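Local coordinates for protein dihydrodipicolinate synthase (Agrobacterium tumefaciens, PDB 3B4U) that probably catalyses the condensation of pyruvate with aspartate semialdehyde in lysine biosynthesis, at residues Q3-S8 / R74-V79; A28-C33 / D39-F44; A105-F110 / D116-W121. One frame throughout, in Å; residues are numbered along the deposited sequence.

Contact 1: residues Q3-S8 / R74-V79; sequences QKFGLS and RIVTGV
The phenyl ring of Phe5 meets Val76 at its edge: Val76 CG2 lies near the ring plane, 4.1 Å from Phe5 CE1 and 4.2 Å from Phe5 CZ, so the methyl touches the rim and neither face of the ring is used between the two segments. Round the same ring gather Ser40 of strand 40-43, Asn101 of strand 101-104 and Arg100 in the loop before it. Phe5 stands just ahead of the first strand, and its ring reaches Val76 because CG is anti to the backbone N (chi1 -179°), which swings the aromatic end inward although the CB bond itself does not aim at the other segment. Val76 answers with a CB that does point across. Its CG1 takes the position anti to N (chi1 175°), leaving CG2, anti to the carbonyl carbon, as the branch that touches. The same methyl is 4.3 Å from Ser8 OG, a looser approach of a hydroxyl to a hydrocarbon. That hydroxyl is satisfied by hydrogen bonds to Ser40 OG and Thr42 OG1, both on the strand lying between the two segments. No hydrogen bond joins 3-8 to 74-79, as expected where the nearest CA atoms, those of Ser8 and Val76, stay 8.2 Å apart; residues 6-8 pair instead with Gln207, Ala209, Ser211 and Asp39. This is buried, mainly apolar packing of Phe5, just ahead of strand 6-10, and Ser8, on it, against Val76 of strand 75-79, in the interior of a TIM-barrel fold.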
loop_
_atom_site.group_PDB
_atom_site.type_symbol
_atom_site.label_atom_id
_atom_site.label_comp_id
_atom_site.label_asym_id
_atom_site.label_seq_id
_atom_site.Cartn_x
_atom_site.Cartn_y
_atom_site.Cartn_z
ATOM N N GLN B 3 33.563 4.083 4.058
ATOM C CA GLN B 3 32.699 4.217 2.857
ATOM C C GLN B 3 31.444 3.348 2.970
ATOM O O GLN B 3 30.465 3.600 2.270
ATOM C CB GLN B 3 33.492 3.893 1.581
ATOM C CG GLN B 3 32.666 3.665 0.309
ATOM C CD GLN B 3 32.454 2.183 -0.060
ATOM O OE1 GLN B 3 31.740 1.431 0.630
ATOM N NE2 GLN B 3 33.059 1.769 -1.175
ATOM N N LYS B 4 31.451 2.357 3.862
ATOM C CA LYS B 4 30.281 1.491 3.995
ATOM C C LYS B 4 29.065 2.302 4.435
ATOM O O LYS B 4 29.171 3.375 5.041
ATOM C CB LYS B 4 30.535 0.354 4.998
ATOM C CG LYS B 4 30.633 0.825 6.462
ATOM C CD LYS B 4 30.605 -0.321 7.505
ATOM C CE LYS B 4 31.717 -1.315 7.365
ATOM N NZ LYS B 4 31.785 -2.235 8.570
ATOM N N PHE B 5 27.899 1.746 4.187
ATOM C CA PHE B 5 26.656 2.344 4.643
ATOM C C PHE B 5 26.647 2.582 6.149
ATOM O O PHE B 5 26.305 3.686 6.610
ATOM C CB PHE B 5 25.482 1.458 4.202
ATOM C CG PHE B 5 24.141 2.005 4.603
ATOM C CD1 PHE B 5 23.465 2.882 3.788
ATOM C CD2 PHE B 5 23.575 1.667 5.820
ATOM C CE1 PHE B 5 22.250 3.413 4.169
ATOM C CE2 PHE B 5 22.338 2.162 6.207
ATOM C CZ PHE B 5 21.685 3.054 5.374
ATOM N N GLY B 6 27.001 1.568 6.924
ATOM C CA GLY B 6 27.089 1.700 8.369
ATOM C C GLY B 6 25.750 1.487 9.059
ATOM O O GLY B 6 24.946 0.640 8.668
ATOM N N LEU B 7 25.538 2.253 10.117
ATOM C CA LEU B 7 24.325 2.165 10.918
ATOM C C LEU B 7 23.422 3.352 10.619
ATOM O O LEU B 7 23.825 4.507 10.780
ATOM C CB LEU B 7 24.667 2.151 12.422
ATOM C CG LEU B 7 23.452 2.117 13.332
ATOM C CD1 LEU B 7 22.547 0.894 13.043
ATOM C CD2 LEU B 7 23.860 2.156 14.804
ATOM N N SER B 8 22.188 3.059 10.249
ATOM C CA SER B 8 21.171 4.081 10.131
ATOM C C SER B 8 20.053 3.777 11.125
ATOM O O SER B 8 19.621 2.644 11.204
ATOM C CB SER B 8 20.641 4.096 8.693
ATOM O OG SER B 8 19.839 5.244 8.449
ATOM N N ARG B 74 23.352 12.538 5.441
ATOM C CA ARG B 74 23.053 11.722 6.604
ATOM C C ARG B 74 21.571 11.371 6.709
ATOM O O ARG B 74 21.148 10.875 7.743
ATOM C CB ARG B 74 23.547 12.404 7.875
ATOM C CG ARG B 74 25.083 12.446 7.923
ATOM C CD ARG B 74 25.590 12.941 9.223
ATOM N NE ARG B 74 27.041 13.009 9.211
ATOM C CZ ARG B 74 27.782 14.123 9.308
ATOM N NH1 ARG B 74 27.263 15.363 9.437
ATOM N NH2 ARG B 74 29.089 13.973 9.296
ATOM N N ILE B 75 20.820 11.548 5.618
ATOM C CA ILE B 75 19.395 11.247 5.588
ATOM C C ILE B 75 19.120 10.248 4.484
ATOM O O ILE B 75 19.527 10.414 3.338
ATOM C CB ILE B 75 18.562 12.515 5.334
ATOM C CG1 ILE B 75 18.800 13.533 6.437
ATOM C CG2 ILE B 75 17.069 12.180 5.228
ATOM C CD1 ILE B 75 18.158 14.893 6.186
ATOM N N VAL B 76 18.417 9.179 4.839
ATOM C CA VAL B 76 17.847 8.201 3.907
ATOM C C VAL B 76 16.338 8.380 3.971
ATOM O O VAL B 76 15.799 8.579 5.060
ATOM C CB VAL B 76 18.245 6.768 4.323
ATOM C CG1 VAL B 76 17.588 5.704 3.457
ATOM C CG2 VAL B 76 19.775 6.620 4.323
ATOM N N THR B 77 15.632 8.339 2.839
ATOM C CA THR B 77 14.180 8.433 2.859
ATOM C C THR B 77 13.535 7.153 2.386
ATOM O O THR B 77 13.804 6.684 1.266
ATOM C CB THR B 77 13.679 9.610 2.019
ATOM O OG1 THR B 77 14.101 9.462 0.671
ATOM C CG2 THR B 77 14.206 10.918 2.537
ATOM N N GLY B 78 12.621 6.613 3.178
ATOM C CA GLY B 78 11.784 5.504 2.750
ATOM C C GLY B 78 10.727 5.947 1.773
ATOM O O GLY B 78 10.145 7.017 1.922
ATOM N N VAL B 79 10.497 5.120 0.768
ATOM C CA VAL B 79 9.459 5.308 -0.252
ATOM C C VAL B 79 8.714 3.988 -0.305
ATOM O O VAL B 79 9.281 2.960 -0.618
ATOM C CB VAL B 79 10.068 5.705 -1.618
ATOM C CG1 VAL B 79 8.988 5.759 -2.686
ATOM C CG2 VAL B 79 10.744 7.095 -1.507
#

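Contact 2: residues A28-C33 / D39-F44; sequences AHARRC and DSVTLF
Ala30 and Cys33 on helix 23-35 rest on Val41 of strand 40-43, the helix-on-strand packing of a beta-alpha-beta unit, here the first crossover of a TIM barrel, which leads from strand 6-10 through the helix to the neighbouring parallel strand. At the start of the segment, Ala28 O accepts the N-H of Arg32 in a routine helical bond. His29 turns to the flank, where its ring is held at both nitrogens. ND1 receives a nearly straight hydrogen bond from Arg32 NH2 (2.9 Å, 166°), one helical turn on; His29 ND1 lies close to the guanidinium plane of Arg32, whereas Arg32 NH2 stands 19° out of the imidazole plane. NE2 is bonded to Asn215 OD1. Both nitrogens being engaged fixes the rotation of the ring, which also meets that of Trp263. Ala30 makes the main approach to the strand. Its CB points at Val41 and lies 4.1 Å from Val41 CG1, and Val41 CG1 is also 4.0 Å from Ala30 O, so a single branch of the valine serves both side chain and backbone of the alanine. The CA atoms of Ala30 and Val41 are 6.5 Å apart, a close approach that the small alanine side chain permits; Phe65 of helix 57-67 packs on this alanine too. Arg31 faces away and bonds through NH1 to Ala68 O. Arg32, besides gripping His29, forms a salt bridge through NH1 to Glu260 OE2. Cys33 closes the segment, its sulfur lying over one face of the His29 ring, offset toward the rim. On the strand side, Val41 sends CG1 anti to its carbonyl carbon (chi1 -65°), and this methyl lies 4.5 Å from Cys33 CB.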
loop_
_atom_site.group_PDB
_atom_site.type_symbol
_atom_site.label_atom_id
_atom_site.label_comp_id
_atom_site.label_asym_id
_atom_site.label_seq_id
_atom_site.Cartn_x
_atom_site.Cartn_y
_atom_site.Cartn_z
ATOM N N ALA B 28 15.349 16.472 17.088
ATOM C CA ALA B 28 16.184 16.256 18.282
ATOM C C ALA B 28 16.521 14.764 18.478
ATOM O O ALA B 28 17.648 14.416 18.833
ATOM C CB ALA B 28 15.490 16.846 19.531
ATOM N N HIS B 29 15.552 13.913 18.197
ATOM C CA HIS B 29 15.775 12.477 18.261
ATOM C C HIS B 29 16.779 12.034 17.203
ATOM O O HIS B 29 17.689 11.261 17.497
ATOM C CB HIS B 29 14.438 11.742 18.162
ATOM C CG HIS B 29 14.569 10.271 18.192
ATOM N ND1 HIS B 29 15.131 9.598 19.250
ATOM C CD2 HIS B 29 14.192 9.352 17.276
ATOM C CE1 HIS B 29 15.094 8.304 18.966
ATOM N NE2 HIS B 29 14.535 8.117 17.776
ATOM N N ALA B 30 16.659 12.552 15.994
ATOM C CA ALA B 30 17.642 12.256 14.957
ATOM C C ALA B 30 19.041 12.675 15.405
ATOM O O ALA B 30 20.005 11.933 15.247
ATOM C CB ALA B 30 17.270 12.951 13.661
ATOM N N ARG B 31 19.175 13.880 15.955
ATOM C CA ARG B 31 20.476 14.356 16.402
ATOM C C ARG B 31 21.043 13.454 17.488
ATOM O O ARG B 31 22.244 13.183 17.512
ATOM C CB ARG B 31 20.373 15.770 16.949
ATOM C CG ARG B 31 20.143 16.812 15.876
ATOM C CD ARG B 31 21.388 17.109 15.071
ATOM N NE ARG B 31 21.227 18.300 14.218
ATOM C CZ ARG B 31 22.067 18.653 13.244
ATOM N NH1 ARG B 31 21.803 19.737 12.546
ATOM N NH2 ARG B 31 23.151 17.956 12.948
ATOM N N ARG B 32 20.196 12.994 18.395
ATOM C CA ARG B 32 20.624 12.071 19.460
ATOM C C ARG B 32 21.128 10.766 18.855
ATOM O O ARG B 32 22.192 10.258 19.229
ATOM C CB ARG B 32 19.467 11.842 20.433
ATOM C CG ARG B 32 19.740 10.721 21.433
ATOM C CD ARG B 32 18.706 10.672 22.561
ATOM N NE ARG B 32 17.356 10.552 22.014
ATOM C CZ ARG B 32 16.298 11.246 22.393
ATOM N NH1 ARG B 32 16.377 12.084 23.408
ATOM N NH2 ARG B 32 15.159 11.106 21.755
ATOM N N CYS B 33 20.382 10.185 17.922
ATOM C CA CYS B 33 20.801 8.940 17.306
ATOM C C CYS B 33 22.108 9.080 16.530
ATOM O O CYS B 33 22.991 8.202 16.611
ATOM C CB CYS B 33 19.682 8.434 16.379
ATOM S SG CYS B 33 18.219 7.809 17.239
ATOM N N ASP B 39 25.420 6.572 11.619
ATOM C CA ASP B 39 25.992 7.253 10.468
ATOM C C ASP B 39 24.967 8.064 9.681
ATOM O O ASP B 39 25.302 9.016 9.005
ATOM C CB ASP B 39 26.675 6.207 9.562
ATOM C CG ASP B 39 27.742 5.452 10.312
ATOM O OD1 ASP B 39 28.728 6.109 10.717
ATOM O OD2 ASP B 39 27.648 4.239 10.540
ATOM N N SER B 40 23.708 7.662 9.768
ATOM C CA SER B 40 22.604 8.340 9.106
ATOM C C SER B 40 21.331 8.047 9.850
ATOM O O SER B 40 21.296 7.216 10.753
ATOM C CB SER B 40 22.498 7.891 7.637
ATOM O OG SER B 40 22.107 6.536 7.545
ATOM N N VAL B 41 20.261 8.716 9.426
ATOM C CA VAL B 41 18.923 8.386 9.861
ATOM C C VAL B 41 18.053 8.147 8.656
ATOM O O VAL B 41 18.127 8.866 7.659
ATOM C CB VAL B 41 18.344 9.508 10.793
ATOM C CG1 VAL B 41 19.127 9.612 12.105
ATOM C CG2 VAL B 41 18.272 10.892 10.101
ATOM N N THR B 42 17.203 7.142 8.773
ATOM C CA THR B 42 16.246 6.790 7.720
ATOM C C THR B 42 14.884 7.295 8.180
ATOM O O THR B 42 14.367 6.887 9.218
ATOM C CB THR B 42 16.198 5.290 7.467
ATOM O OG1 THR B 42 17.458 4.874 6.961
ATOM C CG2 THR B 42 15.142 4.935 6.461
ATOM N N LEU B 43 14.335 8.227 7.411
ATOM C CA LEU B 43 13.018 8.789 7.675
ATOM C C LEU B 43 11.964 8.074 6.877
ATOM O O LEU B 43 12.212 7.691 5.736
ATOM C CB LEU B 43 13.006 10.274 7.260
ATOM C CG LEU B 43 14.120 11.131 7.834
ATOM C CD1 LEU B 43 13.882 12.586 7.436
ATOM C CD2 LEU B 43 14.318 10.946 9.340
ATOM N N PHE B 44 10.779 7.891 7.447
ATOM C CA PHE B 44 9.636 7.388 6.701
ATOM C C PHE B 44 9.818 5.928 6.318
ATOM O O PHE B 44 9.249 5.482 5.316
ATOM C CB PHE B 44 9.280 8.244 5.440
ATOM C CG PHE B 44 9.549 9.720 5.583
ATOM C CD1 PHE B 44 8.978 10.473 6.580
ATOM C CD2 PHE B 44 10.349 10.360 4.639
ATOM C CE1 PHE B 44 9.246 11.814 6.673
ATOM C CE2 PHE B 44 10.581 11.738 4.749
ATOM C CZ PHE B 44 10.035 12.427 5.757
#

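Contact 3: residues A105-F110 / D116-W121; sequences APPSYF and DGLFAW
Residues 105-110 run as an irregular chain, extended through Pro106 and Pro107, while 116-121 form a regular stretch of helix 115-129, with Trp121 N bonded to Gly117 O; the CA atoms come nearest at Pro106 and Leu118, 7.1 Å apart. Pro107 lies over one face of the Trp121 indole, its CD-CG side nearest. Its CD is 3.4 Å from the centroid of the six-membered ring and 10° off the ring normal, a CH-pi contact, while CG sits over the five-membered ring, 3.8 Å from Trp121 NE1. With CG anti to the backbone N (chi1 -172°), the Trp121 side chain extends from the helix toward the loop and presents this face to Pro107. Ala105 O approaches the indole obliquely, 3.7 Å from Trp121 CH2. The loop leaves the C-terminal end of strand 101-104, a beta-alpha loop of the TIM barrel folded back onto the helix that follows. Beside the indole, Leu118 CD2 reaches Pro106 CB at 3.8 Å and Pro107 CD at 4.2 Å. Helix 84-96 places Ile84 and Ala87 against Trp121. Tyr109 OH is hydrogen-bonded to Thr46 OG1 of the second subunit, consistent with the tyrosine that relatives send across the dimer interface into the neighbouring active site.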
loop_
_atom_site.group_PDB
_atom_site.type_symbol
_atom_site.label_atom_id
_atom_site.label_comp_id
_atom_site.label_asym_id
_atom_site.label_seq_id
_atom_site.Cartn_x
_atom_site.Cartn_y
_atom_site.Cartn_z
ATOM N N ALA B 105 10.643 0.433 -1.279
ATOM C CA ALA B 105 9.866 -0.783 -1.239
ATOM C C ALA B 105 9.280 -1.075 -2.613
ATOM O O ALA B 105 8.960 -0.162 -3.356
ATOM C CB ALA B 105 8.734 -0.688 -0.206
ATOM N N PRO B 106 9.087 -2.358 -2.935
ATOM C CA PRO B 106 8.237 -2.684 -4.083
ATOM C C PRO B 106 6.793 -2.253 -3.770
ATOM O O PRO B 106 6.441 -2.068 -2.615
ATOM C CB PRO B 106 8.331 -4.204 -4.174
ATOM C CG PRO B 106 8.499 -4.608 -2.737
ATOM C CD PRO B 106 9.412 -3.563 -2.137
ATOM N N PRO B 107 5.974 -2.117 -4.805
ATOM C CA PRO B 107 4.577 -1.822 -4.598
ATOM C C PRO B 107 3.902 -2.958 -3.810
ATOM O O PRO B 107 4.267 -4.125 -3.965
ATOM C CB PRO B 107 4.065 -1.693 -6.030
ATOM C CG PRO B 107 4.965 -2.603 -6.842
ATOM C CD PRO B 107 6.285 -2.397 -6.216
ATOM N N SER B 108 2.917 -2.618 -2.979
ATOM C CA SER B 108 2.421 -3.506 -1.934
ATOM C C SER B 108 0.901 -3.576 -1.863
ATOM O O SER B 108 0.347 -3.923 -0.811
ATOM C CB SER B 108 3.039 -3.099 -0.578
ATOM O OG SER B 108 2.656 -1.805 -0.146
ATOM N N TYR B 109 0.228 -3.265 -2.959
ATOM C CA TYR B 109 -1.225 -3.435 -3.032
ATOM C C TYR B 109 -1.567 -4.777 -3.688
ATOM O O TYR B 109 -2.086 -5.689 -3.038
ATOM C CB TYR B 109 -1.856 -2.228 -3.736
ATOM C CG TYR B 109 -3.370 -2.241 -3.716
ATOM C CD1 TYR B 109 -4.110 -1.722 -2.653
ATOM C CD2 TYR B 109 -4.089 -2.807 -4.751
ATOM C CE1 TYR B 109 -5.496 -1.742 -2.674
ATOM C CE2 TYR B 109 -5.480 -2.839 -4.757
ATOM C CZ TYR B 109 -6.166 -2.318 -3.727
ATOM O OH TYR B 109 -7.562 -2.333 -3.717
ATOM N N PHE B 110 -1.233 -4.945 -4.959
ATOM C CA PHE B 110 -1.391 -6.224 -5.626
ATOM C C PHE B 110 -0.519 -7.265 -4.946
ATOM O O PHE B 110 0.612 -6.994 -4.550
ATOM C CB PHE B 110 -1.072 -6.140 -7.125
ATOM C CG PHE B 110 -2.129 -5.416 -7.958
ATOM C CD1 PHE B 110 -3.466 -5.735 -7.856
ATOM C CD2 PHE B 110 -1.758 -4.436 -8.864
ATOM C CE1 PHE B 110 -4.403 -5.081 -8.654
ATOM C CE2 PHE B 110 -2.696 -3.811 -9.659
ATOM C CZ PHE B 110 -4.016 -4.130 -9.555
ATOM N N ASP B 116 9.237 -10.795 -12.893
ATOM C CA ASP B 116 9.219 -10.010 -14.105
ATOM C C ASP B 116 8.439 -8.700 -13.905
ATOM O O ASP B 116 8.854 -7.646 -14.347
ATOM C CB ASP B 116 8.633 -10.817 -15.255
ATOM C CG ASP B 116 9.541 -11.913 -15.760
ATOM O OD1 ASP B 116 10.738 -11.949 -15.405
ATOM O OD2 ASP B 116 9.058 -12.730 -16.561
ATOM N N GLY B 117 7.281 -8.788 -13.264
ATOM C CA GLY B 117 6.492 -7.618 -12.964
ATOM C C GLY B 117 7.237 -6.618 -12.098
ATOM O O GLY B 117 7.206 -5.414 -12.327
ATOM N N LEU B 118 7.933 -7.132 -11.102
ATOM C CA LEU B 118 8.732 -6.266 -10.223
ATOM C C LEU B 118 9.910 -5.622 -10.966
ATOM O O LEU B 118 10.170 -4.440 -10.792
ATOM C CB LEU B 118 9.230 -7.061 -9.031
ATOM C CG LEU B 118 8.138 -7.469 -8.052
ATOM C CD1 LEU B 118 8.700 -8.447 -7.058
ATOM C CD2 LEU B 118 7.528 -6.234 -7.318
ATOM N N PHE B 119 10.612 -6.388 -11.814
ATOM C CA PHE B 119 11.703 -5.810 -12.581
ATOM C C PHE B 119 11.186 -4.637 -13.411
ATOM O O PHE B 119 11.781 -3.576 -13.453
ATOM C CB PHE B 119 12.361 -6.861 -13.506
ATOM C CG PHE B 119 13.474 -6.286 -14.315
ATOM C CD1 PHE B 119 14.728 -6.128 -13.772
ATOM C CD2 PHE B 119 13.229 -5.797 -15.586
ATOM C CE1 PHE B 119 15.734 -5.528 -14.490
ATOM C CE2 PHE B 119 14.224 -5.177 -16.304
ATOM C CZ PHE B 119 15.468 -5.033 -15.749
ATOM N N ALA B 120 10.065 -4.859 -14.097
ATOM C CA ALA B 120 9.476 -3.826 -14.915
ATOM C C ALA B 120 9.070 -2.616 -14.096
ATOM O O ALA B 120 9.201 -1.484 -14.546
ATOM C CB ALA B 120 8.278 -4.392 -15.678
ATOM N N TRP B 121 8.569 -2.832 -12.883
ATOM C CA TRP B 121 8.144 -1.716 -12.041
ATOM C C TRP B 121 9.360 -0.871 -11.626
ATOM O O TRP B 121 9.364 0.345 -11.777
ATOM C CB TRP B 121 7.448 -2.227 -10.778
ATOM C CG TRP B 121 6.822 -1.141 -9.961
ATOM C CD1 TRP B 121 5.578 -0.632 -10.132
ATOM C CD2 TRP B 121 7.392 -0.464 -8.845
ATOM N NE1 TRP B 121 5.337 0.323 -9.180
ATOM C CE2 TRP B 121 6.437 0.459 -8.388
ATOM C CE3 TRP B 121 8.606 -0.546 -8.180
ATOM C CZ2 TRP B 121 6.643 1.259 -7.257
ATOM C CZ3 TRP B 121 8.821 0.246 -7.062
ATOM C CH2 TRP B 121 7.834 1.141 -6.620
#

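All three contacts belong to one TIM barrel. Contacts 1 and 2, with centres about 10 Å apart, share the sheet around strand 40-43, which sits between strands 6-10 and 75-79; along the chain contact 2 is nested inside the loop that contact 1 closes. They touch directly through Leu7 O and Asp39 N, 2.7 Å apart. Contact 3 comes later, its centre about 23 Å from that of contact 1 and about 28 Å from that of contact 2, beyond the C-terminal end of strand 101-104, neighbour of 75-79 in the sheet; Val79 O lies 2.9 Å from Ala105 N. The series thus passes from barrel interior and outer helix layer to a loop at the subunit interface.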